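Local coordinates for protein enoyl-CoA hydratase, EchA12_1 (Mycobacterium marinum M, PDB 3QRE) that probably hydrates enoyl-CoA thioesters in fatty acid metabolism, as a member of the crotonase-like enoyl-CoA hydratase/isomerase family, at residues A[122-134]-A[241-253]. Numbering follows the deposited sequence.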
loop_
_atom_site.group_PDB
_atom_site.type_symbol
_atom_site.label_atom_id
_atom_site.label_comp_id
_atom_site.label_asym_id
_atom_site.label_seq_id
_atom_site.Cartn_x
_atom_site.Cartn_y
_atom_site.Cartn_z
ATOM N N PRO A 122 -3.761 -23.712 -9.623
ATOM C CA PRO A 122 -4.312 -22.444 -9.082
ATOM C C PRO A 122 -3.721 -21.163 -9.722
ATOM O O PRO A 122 -2.593 -21.157 -10.195
ATOM C CB PRO A 122 -4.037 -22.537 -7.565
ATOM C CG PRO A 122 -2.927 -23.532 -7.406
ATOM C CD PRO A 122 -3.026 -24.500 -8.602
ATOM N N PRO A 123 -4.504 -20.082 -9.766
ATOM C CA PRO A 123 -4.085 -18.806 -10.372
ATOM C C PRO A 123 -2.691 -18.291 -9.926
ATOM O O PRO A 123 -1.949 -17.682 -10.738
ATOM C CB PRO A 123 -5.167 -17.834 -9.887
ATOM C CG PRO A 123 -6.426 -18.727 -9.690
ATOM C CD PRO A 123 -5.880 -20.033 -9.205
ATOM N N HIS A 124 -2.343 -18.567 -8.662
ATOM C CA HIS A 124 -1.168 -17.983 -8.020
ATOM C C HIS A 124 0.009 -18.959 -7.866
ATOM O O HIS A 124 0.890 -18.753 -7.032
ATOM C CB HIS A 124 -1.559 -17.460 -6.637
ATOM C CG HIS A 124 -1.929 -18.539 -5.684
ATOM N ND1 HIS A 124 -2.728 -19.603 -6.050
ATOM C CD2 HIS A 124 -1.630 -18.723 -4.375
ATOM C CE1 HIS A 124 -2.912 -20.394 -5.008
ATOM N NE2 HIS A 124 -2.251 -19.890 -3.980
ATOM N N PHE A 125 0.029 -20.014 -8.667
ATOM C CA PHE A 125 1.055 -21.037 -8.487
ATOM C C PHE A 125 2.483 -20.495 -8.727
ATOM O O PHE A 125 3.442 -20.962 -8.123
ATOM C CB PHE A 125 0.749 -22.271 -9.358
ATOM C CG PHE A 125 1.473 -22.281 -10.652
ATOM C CD1 PHE A 125 2.645 -23.045 -10.801
ATOM C CD2 PHE A 125 1.009 -21.539 -11.716
ATOM C CE1 PHE A 125 3.349 -23.044 -12.011
ATOM C CE2 PHE A 125 1.686 -21.541 -12.924
ATOM C CZ PHE A 125 2.878 -22.288 -13.071
ATOM N N VAL A 126 2.612 -19.491 -9.588
ATOM C CA VAL A 126 3.896 -18.785 -9.777
ATOM C C VAL A 126 4.489 -18.217 -8.478
ATOM O O VAL A 126 5.734 -18.202 -8.296
ATOM C CB VAL A 126 3.792 -17.740 -10.905
ATOM C CG1 VAL A 126 4.865 -16.718 -10.814
ATOM C CG2 VAL A 126 3.871 -18.440 -12.266
ATOM N N THR A 127 3.615 -17.794 -7.563
ATOM C CA THR A 127 4.062 -17.296 -6.272
ATOM C C THR A 127 4.650 -18.384 -5.392
ATOM O O THR A 127 5.290 -18.081 -4.402
ATOM C CB THR A 127 2.949 -16.568 -5.462
ATOM O OG1 THR A 127 2.071 -17.531 -4.862
ATOM C CG2 THR A 127 2.149 -15.569 -6.317
ATOM N N MET A 128 4.442 -19.651 -5.729
ATOM C CA MET A 128 4.925 -20.742 -4.862
ATOM C C MET A 128 6.160 -21.433 -5.439
ATOM O O MET A 128 6.606 -22.455 -4.920
ATOM C CB MET A 128 3.794 -21.750 -4.609
ATOM C CG MET A 128 2.612 -21.103 -3.885
ATOM S SD MET A 128 1.229 -22.190 -3.464
ATOM C CE MET A 128 0.523 -22.647 -5.047
ATOM N N LEU A 129 6.693 -20.883 -6.532
ATOM C CA LEU A 129 7.902 -21.407 -7.131
ATOM C C LEU A 129 9.087 -21.051 -6.241
ATOM O O LEU A 129 9.061 -20.053 -5.513
ATOM C CB LEU A 129 8.137 -20.825 -8.541
ATOM C CG LEU A 129 7.123 -21.110 -9.663
ATOM C CD1 LEU A 129 7.532 -20.430 -10.948
ATOM C CD2 LEU A 129 6.888 -22.640 -9.872
ATOM N N ARG A 130 10.122 -21.880 -6.316
ATOM C CA ARG A 130 11.415 -21.570 -5.743
ATOM C C ARG A 130 12.131 -20.415 -6.462
ATOM O O ARG A 130 13.051 -19.817 -5.908
ATOM C CB ARG A 130 12.294 -22.828 -5.785
ATOM C CG ARG A 130 11.959 -23.887 -4.708
ATOM C CD ARG A 130 12.897 -25.134 -4.807
ATOM N NE ARG A 130 12.571 -25.965 -5.969
ATOM C CZ ARG A 130 13.226 -25.939 -7.140
ATOM N NH1 ARG A 130 14.279 -25.129 -7.327
ATOM N NH2 ARG A 130 12.840 -26.742 -8.133
ATOM N N LYS A 131 11.730 -20.107 -7.689
ATOM C CA LYS A 131 12.478 -19.140 -8.514
ATOM C C LYS A 131 11.640 -17.921 -8.882
ATOM O O LYS A 131 10.451 -18.050 -9.111
ATOM C CB LYS A 131 12.995 -19.825 -9.809
ATOM C CG LYS A 131 13.875 -21.025 -9.515
ATOM C CD LYS A 131 14.315 -21.817 -10.746
ATOM C CE LYS A 131 15.247 -22.948 -10.235
ATOM N NZ LYS A 131 15.941 -23.747 -11.310
ATOM N N PRO A 132 12.265 -16.742 -8.981
ATOM C CA PRO A 132 11.549 -15.519 -9.318
ATOM C C PRO A 132 11.083 -15.511 -10.774
ATOM O O PRO A 132 11.751 -16.095 -11.647
ATOM C CB PRO A 132 12.604 -14.413 -9.115
ATOM C CG PRO A 132 13.818 -15.107 -8.503
ATOM C CD PRO A 132 13.724 -16.522 -8.922
ATOM N N VAL A 133 9.951 -14.838 -11.031
ATOM C CA VAL A 133 9.481 -14.618 -12.387
ATOM C C VAL A 133 9.390 -13.115 -12.591
ATOM O O VAL A 133 8.759 -12.396 -11.786
ATOM C CB VAL A 133 8.114 -15.334 -12.657
ATOM C CG1 VAL A 133 7.689 -15.207 -14.120
ATOM C CG2 VAL A 133 8.186 -16.812 -12.277
ATOM N N ILE A 134 10.046 -12.638 -13.644
ATOM C CA ILE A 134 9.997 -11.246 -14.033
ATOM C C ILE A 134 9.109 -11.143 -15.276
ATOM O O ILE A 134 9.437 -11.710 -16.331
ATOM C CB ILE A 134 11.411 -10.686 -14.366
ATOM C CG1 ILE A 134 12.493 -11.128 -13.357
ATOM C CG2 ILE A 134 11.390 -9.168 -14.525
ATOM C CD1 ILE A 134 12.115 -10.976 -11.858
ATOM N N MET A 241 16.910 -16.912 -2.918
ATOM C CA MET A 241 15.691 -16.531 -3.648
ATOM C C MET A 241 14.457 -17.312 -3.137
ATOM O O MET A 241 13.410 -16.724 -2.901
ATOM C CB MET A 241 15.877 -16.765 -5.148
ATOM C CG MET A 241 16.786 -15.780 -5.849
ATOM S SD MET A 241 17.080 -16.216 -7.576
ATOM C CE MET A 241 17.952 -14.754 -8.081
ATOM N N ALA A 242 14.600 -18.625 -2.939
ATOM C CA ALA A 242 13.484 -19.492 -2.518
ATOM C C ALA A 242 12.970 -19.058 -1.168
ATOM O O ALA A 242 11.764 -19.048 -0.933
ATOM C CB ALA A 242 13.926 -20.958 -2.434
ATOM N N VAL A 243 13.912 -18.697 -0.300
ATOM C CA VAL A 243 13.631 -18.260 1.053
ATOM C C VAL A 243 12.893 -16.937 1.032
ATOM O O VAL A 243 11.870 -16.753 1.737
ATOM C CB VAL A 243 14.964 -18.130 1.846
ATOM C CG1 VAL A 243 14.863 -17.142 2.963
ATOM C CG2 VAL A 243 15.358 -19.481 2.361
ATOM N N ILE A 244 13.397 -16.027 0.202
ATOM C CA ILE A 244 12.772 -14.719 0.049
ATOM C C ILE A 244 11.310 -14.868 -0.398
ATOM O O ILE A 244 10.414 -14.301 0.243
ATOM C CB ILE A 244 13.606 -13.798 -0.884
ATOM C CG1 ILE A 244 14.872 -13.350 -0.144
ATOM C CG2 ILE A 244 12.778 -12.591 -1.373
ATOM C CD1 ILE A 244 15.993 -12.844 -1.046
ATOM N N LYS A 245 11.064 -15.641 -1.465
ATOM C CA LYS A 245 9.669 -15.800 -1.960
ATOM C C LYS A 245 8.781 -16.406 -0.862
ATOM O O LYS A 245 7.714 -15.892 -0.574
ATOM C CB LYS A 245 9.583 -16.611 -3.271
ATOM C CG LYS A 245 9.840 -15.778 -4.507
ATOM C CD LYS A 245 9.716 -16.571 -5.820
ATOM C CE LYS A 245 8.252 -16.646 -6.280
ATOM N NZ LYS A 245 8.184 -16.931 -7.736
ATOM N N ARG A 246 9.256 -17.472 -0.230
ATOM C CA ARG A 246 8.517 -18.088 0.841
ATOM C C ARG A 246 8.314 -17.116 2.016
ATOM O O ARG A 246 7.214 -17.027 2.572
ATOM C CB ARG A 246 9.214 -19.389 1.246
ATOM C CG ARG A 246 8.630 -20.101 2.430
ATOM C CD ARG A 246 7.340 -20.862 2.111
ATOM N NE ARG A 246 6.743 -21.389 3.345
ATOM C CZ ARG A 246 5.445 -21.657 3.495
ATOM N NH1 ARG A 246 4.591 -21.445 2.490
ATOM N NH2 ARG A 246 4.997 -22.139 4.654
ATOM N N GLN A 247 9.339 -16.340 2.364
ATOM C CA GLN A 247 9.168 -15.394 3.484
ATOM C C GLN A 247 8.214 -14.245 3.182
ATOM O O GLN A 247 7.450 -13.826 4.070
ATOM C CB GLN A 247 10.500 -14.857 4.029
ATOM C CG GLN A 247 11.343 -15.894 4.766
ATOM C CD GLN A 247 10.635 -16.525 5.962
ATOM O OE1 GLN A 247 10.435 -17.741 6.008
ATOM N NE2 GLN A 247 10.257 -15.703 6.934
ATOM N N VAL A 248 8.258 -13.738 1.949
ATOM C CA VAL A 248 7.432 -12.589 1.576
ATOM C C VAL A 248 5.954 -12.967 1.470
ATOM O O VAL A 248 5.125 -12.343 2.117
ATOM C CB VAL A 248 7.966 -11.854 0.314
ATOM C CG1 VAL A 248 7.022 -10.759 -0.147
ATOM C CG2 VAL A 248 9.365 -11.246 0.600
ATOM N N TYR A 249 5.631 -13.989 0.682
ATOM C CA TYR A 249 4.238 -14.427 0.524
ATOM C C TYR A 249 3.702 -15.070 1.815
ATOM O O TYR A 249 2.557 -14.842 2.209
ATOM C CB TYR A 249 4.102 -15.374 -0.681
ATOM C CG TYR A 249 4.271 -14.673 -2.029
ATOM C CD1 TYR A 249 3.274 -13.825 -2.533
ATOM C CD2 TYR A 249 5.432 -14.858 -2.807
ATOM C CE1 TYR A 249 3.425 -13.163 -3.796
ATOM C CE2 TYR A 249 5.585 -14.230 -4.043
ATOM C CZ TYR A 249 4.579 -13.371 -4.530
ATOM O OH TYR A 249 4.726 -12.759 -5.761
ATOM N N GLY A 250 4.550 -15.857 2.475
ATOM C CA GLY A 250 4.265 -16.341 3.821
ATOM C C GLY A 250 3.132 -17.351 3.874
ATOM O O GLY A 250 2.967 -18.182 2.956
ATOM N N ASP A 251 2.375 -17.268 4.968
ATOM C CA ASP A 251 1.211 -18.114 5.233
ATOM C C ASP A 251 0.076 -17.845 4.242
ATOM O O ASP A 251 -0.830 -18.672 4.102
ATOM C CB ASP A 251 0.703 -17.880 6.670
ATOM N N ALA A 252 0.151 -16.695 3.560
ATOM C CA ALA A 252 -0.943 -16.153 2.737
ATOM C C ALA A 252 -1.333 -16.965 1.478
ATOM O O ALA A 252 -2.477 -16.870 1.010
ATOM C CB ALA A 252 -0.657 -14.677 2.365
ATOM N N THR A 253 -0.392 -17.745 0.936
ATOM C CA THR A 253 -0.638 -18.577 -0.246
ATOM C C THR A 253 -1.279 -19.924 0.142
ATOM O O THR A 253 -1.803 -20.646 -0.722
ATOM C CB THR A 253 0.675 -18.833 -1.016
ATOM O OG1 THR A 253 1.675 -19.260 -0.082
ATOM C CG2 THR A 253 1.169 -17.564 -1.731
#
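Lys245 reaches from helix 238-249 into the bend of 122-134, where NZ donates hydrogen bonds to Val126 O (2.8 Å) and Lys131 O (2.9 Å). It meets the first at a C=O...N angle of 153°, tilted modestly from the carbonyl plane, and the second from well above that plane. A bend at chi3 (84°) turns CE and NZ into this position, with CD packed against Leu129 O. The third partner is Asp153, whose carboxylate forms a salt bridge with NZ and also accepts from Val133 N, so the buried charge is probably balanced and tied to the start of strand 133-137. In this crotonase-like fold the contact joins the 3-10 turn around Val126 and Thr127 and the entry to a central parallel strand to the last modelled helix. One face of the Tyr249 ring carries Thr127 CB, 3.7 Å from the ring centroid and 9° off its normal, a CH-pi contact; Trp188 of a second subunit meets the same tyrosine edge-to-face. Thr127 OG1 donates to His124 O in the carbonyl plane (2.8 Å), and that oxygen also accepts from Thr127 N. Thr253 CG2 packs against Thr127 OG1 (3.3 Å). His124 NE2 points its N-H at Thr253 O, a weak but fairly straight bond of 3.4 Å, while Phe176 stacks on the imidazole. At the other end, the extended Met241 side chain runs across the Pro132 ring at about a right angle, SD 3.6 Å from Pro132 CG.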